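Local coordinates for protein putative TIM-barrel metal-dependent hydrolase (Mycobacterium avium subsp. paratuberculosis S397, PDB 4DZI) that is probably a metal-dependent hydrolase of the amidohydrolase superfamily, with a two-metal site that holds cadmium ions in this crystal, at residues H278-F281 against T282-P285; D320-E323 against Q324-N328. One frame throughout, in Å; residues are numbered along the deposited sequence.

Contact 1 (278-285) comes first along the chain: it rounds the corner after helix 266-277, forms the short helix 280-283 and leads toward strand 289-292. Helix 298-312 follows, and contact 2 (320-328) then opens helix 321-328, which delivers the chain to strand 329-331. The two are in series, neither nested nor crossed; each closes only a local turn, and their centres lie about 10 Å apart. They meet side by side: T282 OG1 pairs with Q324 NE2, P285 O with N328 ND2, and the F281 ring packs on N328 CB. Together they tie the helical approaches to two neighbouring parallel strands.

Contact 1: H278-F281 against T282-P285; sequences HGVF and TRHP
The R283 side chain starts with CG anti to its carbonyl carbon (chi1 -66°), runs straight through chi2 and bends at chi3 (-65°), a fold that carries the guanidinium back over the start of its own short helix to H278. There NH1 and NH2 converge end-on on one atom, H278 O, each at 2.9 Å and from opposite faces of the carbonyl plane. H278 O lies at the guanidinium edge, near its plane, while G279 O sits over the centre of one face, 3.3 Å above it. The same G279 O accepts the helical bond from R283 N (2.9 Å), so one arginine bonds two successive carbonyls, H278 O through its side chain and G279 O through its backbone N. G279, with positive phi, is both the C-prime residue of the Schellman motif ending helix 266-277 and the N-cap of helix 280-283. At the far end the helix gives out: H284 N reaches V280 O only weakly, and H284 CD2 comes within 3.2 Å of that oxygen. F281 O, facing the proline nitrogen, which has no hydrogen to offer, receives a CA-H...O contact from P285 CA (3.2 Å). D214 ties the corner down, taking R283 NE in a salt bridge and a hydrogen bond from H284 NE2. H278 bonds S207 through ND1 and D256 of the second subunit through NE2. V280 and F281 pack against helix 266-277, with helix 214-223 beside V280 and helix 321-328 beside F281, on the approach to strand 289-292.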
loop_
_atom_site.group_PDB
_atom_site.type_symbol
_atom_site.label_atom_id
_atom_site.label_comp_id
_atom_site.label_asym_id
_atom_site.label_seq_id
_atom_site.Cartn_x
_atom_site.Cartn_y
_atom_site.Cartn_z
ATOM N N HIS C 278 7.237 15.627 -2.666
ATOM C CA HIS C 278 6.761 16.968 -2.856
ATOM C C HIS C 278 7.697 18.023 -2.296
ATOM O O HIS C 278 7.331 19.133 -2.149
ATOM C CB HIS C 278 5.325 17.157 -2.388
ATOM C CG HIS C 278 4.303 16.576 -3.315
ATOM N ND1 HIS C 278 3.018 16.308 -2.926
ATOM C CD2 HIS C 278 4.378 16.215 -4.615
ATOM C CE1 HIS C 278 2.341 15.823 -3.942
ATOM N NE2 HIS C 278 3.144 15.747 -4.979
ATOM N N GLY C 279 8.909 17.615 -1.999
ATOM C CA GLY C 279 10.005 18.559 -1.748
ATOM C C GLY C 279 10.028 19.259 -0.400
ATOM O O GLY C 279 10.571 20.345 -0.270
ATOM N N VAL C 280 9.427 18.662 0.629
ATOM C CA VAL C 280 9.498 19.320 1.924
ATOM C C VAL C 280 10.936 19.455 2.428
ATOM O O VAL C 280 11.293 20.493 2.979
ATOM C CB VAL C 280 8.638 18.600 2.974
ATOM C CG1 VAL C 280 8.856 19.259 4.352
ATOM C CG2 VAL C 280 7.177 18.687 2.548
ATOM N N PHE C 281 11.746 18.410 2.299
ATOM C CA PHE C 281 13.136 18.478 2.743
ATOM C C PHE C 281 14.011 19.259 1.753
ATOM O O PHE C 281 15.071 19.773 2.118
ATOM C CB PHE C 281 13.701 17.099 3.021
ATOM C CG PHE C 281 12.912 16.345 4.062
ATOM C CD1 PHE C 281 12.874 16.799 5.377
ATOM C CD2 PHE C 281 12.212 15.203 3.720
ATOM C CE1 PHE C 281 12.135 16.105 6.342
ATOM C CE2 PHE C 281 11.478 14.508 4.670
ATOM C CZ PHE C 281 11.444 14.960 5.986
ATOM N N THR C 282 13.563 19.348 0.500
ATOM C CA THR C 282 14.258 20.195 -0.478
ATOM C C THR C 282 14.103 21.650 -0.056
ATOM O O THR C 282 15.089 22.386 0.010
ATOM C CB THR C 282 13.673 19.979 -1.870
ATOM O OG1 THR C 282 13.866 18.613 -2.246
ATOM C CG2 THR C 282 14.345 20.945 -2.905
ATOM N N ARG C 283 12.888 22.065 0.266
ATOM C CA ARG C 283 12.637 23.461 0.645
ATOM C C ARG C 283 13.090 23.771 2.062
ATOM O O ARG C 283 13.389 24.940 2.395
ATOM C CB ARG C 283 11.164 23.831 0.467
ATOM C CG ARG C 283 10.724 23.822 -0.997
ATOM C CD ARG C 283 9.294 24.274 -1.171
ATOM N NE ARG C 283 8.341 23.341 -0.549
ATOM C CZ ARG C 283 7.910 22.206 -1.093
ATOM N NH1 ARG C 283 8.365 21.793 -2.277
ATOM N NH2 ARG C 283 7.036 21.456 -0.419
ATOM N N HIS C 284 13.135 22.732 2.893
ATOM C CA HIS C 284 13.467 22.886 4.308
ATOM C C HIS C 284 14.494 21.871 4.739
ATOM O O HIS C 284 14.183 20.901 5.439
ATOM C CB HIS C 284 12.189 22.769 5.145
ATOM C CG HIS C 284 11.055 23.610 4.612
ATOM N ND1 HIS C 284 10.966 24.944 4.845
ATOM C CD2 HIS C 284 9.988 23.286 3.780
ATOM C CE1 HIS C 284 9.876 25.436 4.221
ATOM N NE2 HIS C 284 9.270 24.419 3.580
ATOM N N PRO C 285 15.753 22.058 4.322
ATOM C CA PRO C 285 16.763 21.014 4.496
ATOM C C PRO C 285 17.141 20.774 5.947
ATOM O O PRO C 285 17.661 19.719 6.264
ATOM C CB PRO C 285 17.970 21.533 3.693
ATOM C CG PRO C 285 17.708 22.997 3.509
ATOM C CD PRO C 285 16.223 23.178 3.482
#

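Contact 2: D320-E323 against Q324-N328; sequences DPVE and QLRNN
V322 and R326, one turn apart, run alongside each other in the same direction: V322 CG1 rests over one face of the guanidinium toward its rim, 3.5 Å from R326 NH1. From the exposed flank E323 bends at chi2 (-49°) and brings its carboxylate across the arginine. R326 NH1 gives E323 OE2 a nearly straight salt-bridge bond of 3.1 Å, with the oxygen in the guanidinium plane although the two flat groups are turned 49° apart. R326 NE bonds V345 O, so E323 and V345 hold the guanidinium by different nitrogens.

D320, E323 and N327 are exposed, whereas P321, Q324, L325 and N328 are buried; V322, also buried, stands between the two groups. P321, V322 and L325 lean on helix 298-312, and P321, Q324 and L325 meet I276 of helix 266-277. NE2 of the buried Q324 bonds E319 OE1, and ND2 of the buried N328 bonds L287 O. N328 OD1 takes N327 ND2 from above its carbonyl plane at 3.0 Å.

At the start of the helix D320 OD1 accepts from V322 N (2.9 Å) and, weakly, from E323 N. Regular bonds then run from Q324 N to D320 O and from L325 N to P321 O. This is an aspartate N-cap followed by proline at the first helical position, opening a helix that leads directly into parallel strand 329-331 of the amidohydrolase TIM barrel.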
loop_
_atom_site.group_PDB
_atom_site.type_symbol
_atom_site.label_atom_id
_atom_site.label_comp_id
_atom_site.label_asym_id
_atom_site.label_seq_id
_atom_site.Cartn_x
_atom_site.Cartn_y
_atom_site.Cartn_z
ATOM N N ASP C 320 18.683 14.027 -4.274
ATOM C CA ASP C 320 18.519 12.591 -4.188
ATOM C C ASP C 320 17.529 12.307 -3.055
ATOM O O ASP C 320 17.834 12.566 -1.888
ATOM C CB ASP C 320 19.875 11.961 -3.912
ATOM C CG ASP C 320 19.817 10.455 -3.774
ATOM O OD1 ASP C 320 18.717 9.891 -3.555
ATOM O OD2 ASP C 320 20.887 9.815 -3.874
ATOM N N PRO C 321 16.331 11.797 -3.394
ATOM C CA PRO C 321 15.294 11.643 -2.356
ATOM C C PRO C 321 15.646 10.551 -1.313
ATOM O O PRO C 321 15.166 10.598 -0.156
ATOM C CB PRO C 321 14.042 11.253 -3.193
ATOM C CG PRO C 321 14.644 10.476 -4.353
ATOM C CD PRO C 321 15.855 11.330 -4.716
ATOM N N VAL C 322 16.465 9.576 -1.694
ATOM C CA VAL C 322 16.912 8.565 -0.750
ATOM C C VAL C 322 17.876 9.161 0.279
ATOM O O VAL C 322 17.854 8.799 1.457
ATOM C CB VAL C 322 17.572 7.371 -1.452
ATOM C CG1 VAL C 322 18.081 6.378 -0.433
ATOM C CG2 VAL C 322 16.569 6.726 -2.413
ATOM N N GLU C 323 18.761 10.044 -0.178
ATOM C CA GLU C 323 19.664 10.703 0.755
ATOM C C GLU C 323 18.901 11.632 1.708
ATOM O O GLU C 323 19.294 11.790 2.863
ATOM C CB GLU C 323 20.775 11.443 0.009
ATOM C CG GLU C 323 21.755 10.468 -0.645
ATOM C CD GLU C 323 22.234 9.380 0.315
ATOM O OE1 GLU C 323 22.803 9.749 1.361
ATOM O OE2 GLU C 323 22.050 8.162 0.039
ATOM N N GLN C 324 17.824 12.241 1.220
ATOM C CA GLN C 324 16.952 13.042 2.089
ATOM C C GLN C 324 16.337 12.157 3.135
ATOM O O GLN C 324 16.288 12.535 4.292
ATOM C CB GLN C 324 15.863 13.774 1.307
ATOM C CG GLN C 324 16.429 14.895 0.432
ATOM C CD GLN C 324 15.348 15.605 -0.330
ATOM O OE1 GLN C 324 14.298 15.028 -0.602
ATOM N NE2 GLN C 324 15.587 16.875 -0.682
ATOM N N LEU C 325 15.879 10.969 2.744
ATOM C CA LEU C 325 15.358 10.022 3.758
ATOM C C LEU C 325 16.406 9.705 4.827
ATOM O O LEU C 325 16.113 9.725 6.034
ATOM C CB LEU C 325 14.834 8.734 3.110
ATOM C CG LEU C 325 14.397 7.604 4.048
ATOM C CD1 LEU C 325 13.131 7.992 4.839
ATOM C CD2 LEU C 325 14.168 6.335 3.215
ATOM N N ARG C 326 17.633 9.418 4.391
ATOM C CA ARG C 326 18.706 9.039 5.293
ATOM C C ARG C 326 19.188 10.202 6.143
ATOM O O ARG C 326 19.661 9.996 7.267
ATOM C CB ARG C 326 19.903 8.485 4.524
ATOM C CG ARG C 326 19.528 7.239 3.771
ATOM C CD ARG C 326 20.669 6.693 2.897
ATOM N NE ARG C 326 20.445 5.264 2.720
ATOM C CZ ARG C 326 20.718 4.575 1.619
ATOM N NH1 ARG C 326 21.247 5.200 0.566
ATOM N NH2 ARG C 326 20.445 3.263 1.581
ATOM N N ASN C 327 19.107 11.413 5.605
ATOM C CA ASN C 327 19.614 12.580 6.319
ATOM C C ASN C 327 18.622 13.200 7.295
ATOM O O ASN C 327 19.021 13.629 8.374
ATOM C CB ASN C 327 20.009 13.675 5.335
ATOM C CG ASN C 327 20.727 14.828 6.009
ATOM O OD1 ASN C 327 21.861 14.676 6.471
ATOM N ND2 ASN C 327 20.079 15.989 6.063
ATOM N N ASN C 328 17.342 13.247 6.922
ATOM C CA ASN C 328 16.380 14.037 7.676
ATOM C C ASN C 328 15.417 13.258 8.564
ATOM O O ASN C 328 14.635 13.874 9.271
ATOM C CB ASN C 328 15.575 14.923 6.737
ATOM C CG ASN C 328 16.437 15.957 6.047
ATOM O OD1 ASN C 328 17.237 15.619 5.163
ATOM N ND2 ASN C 328 16.280 17.225 6.441
#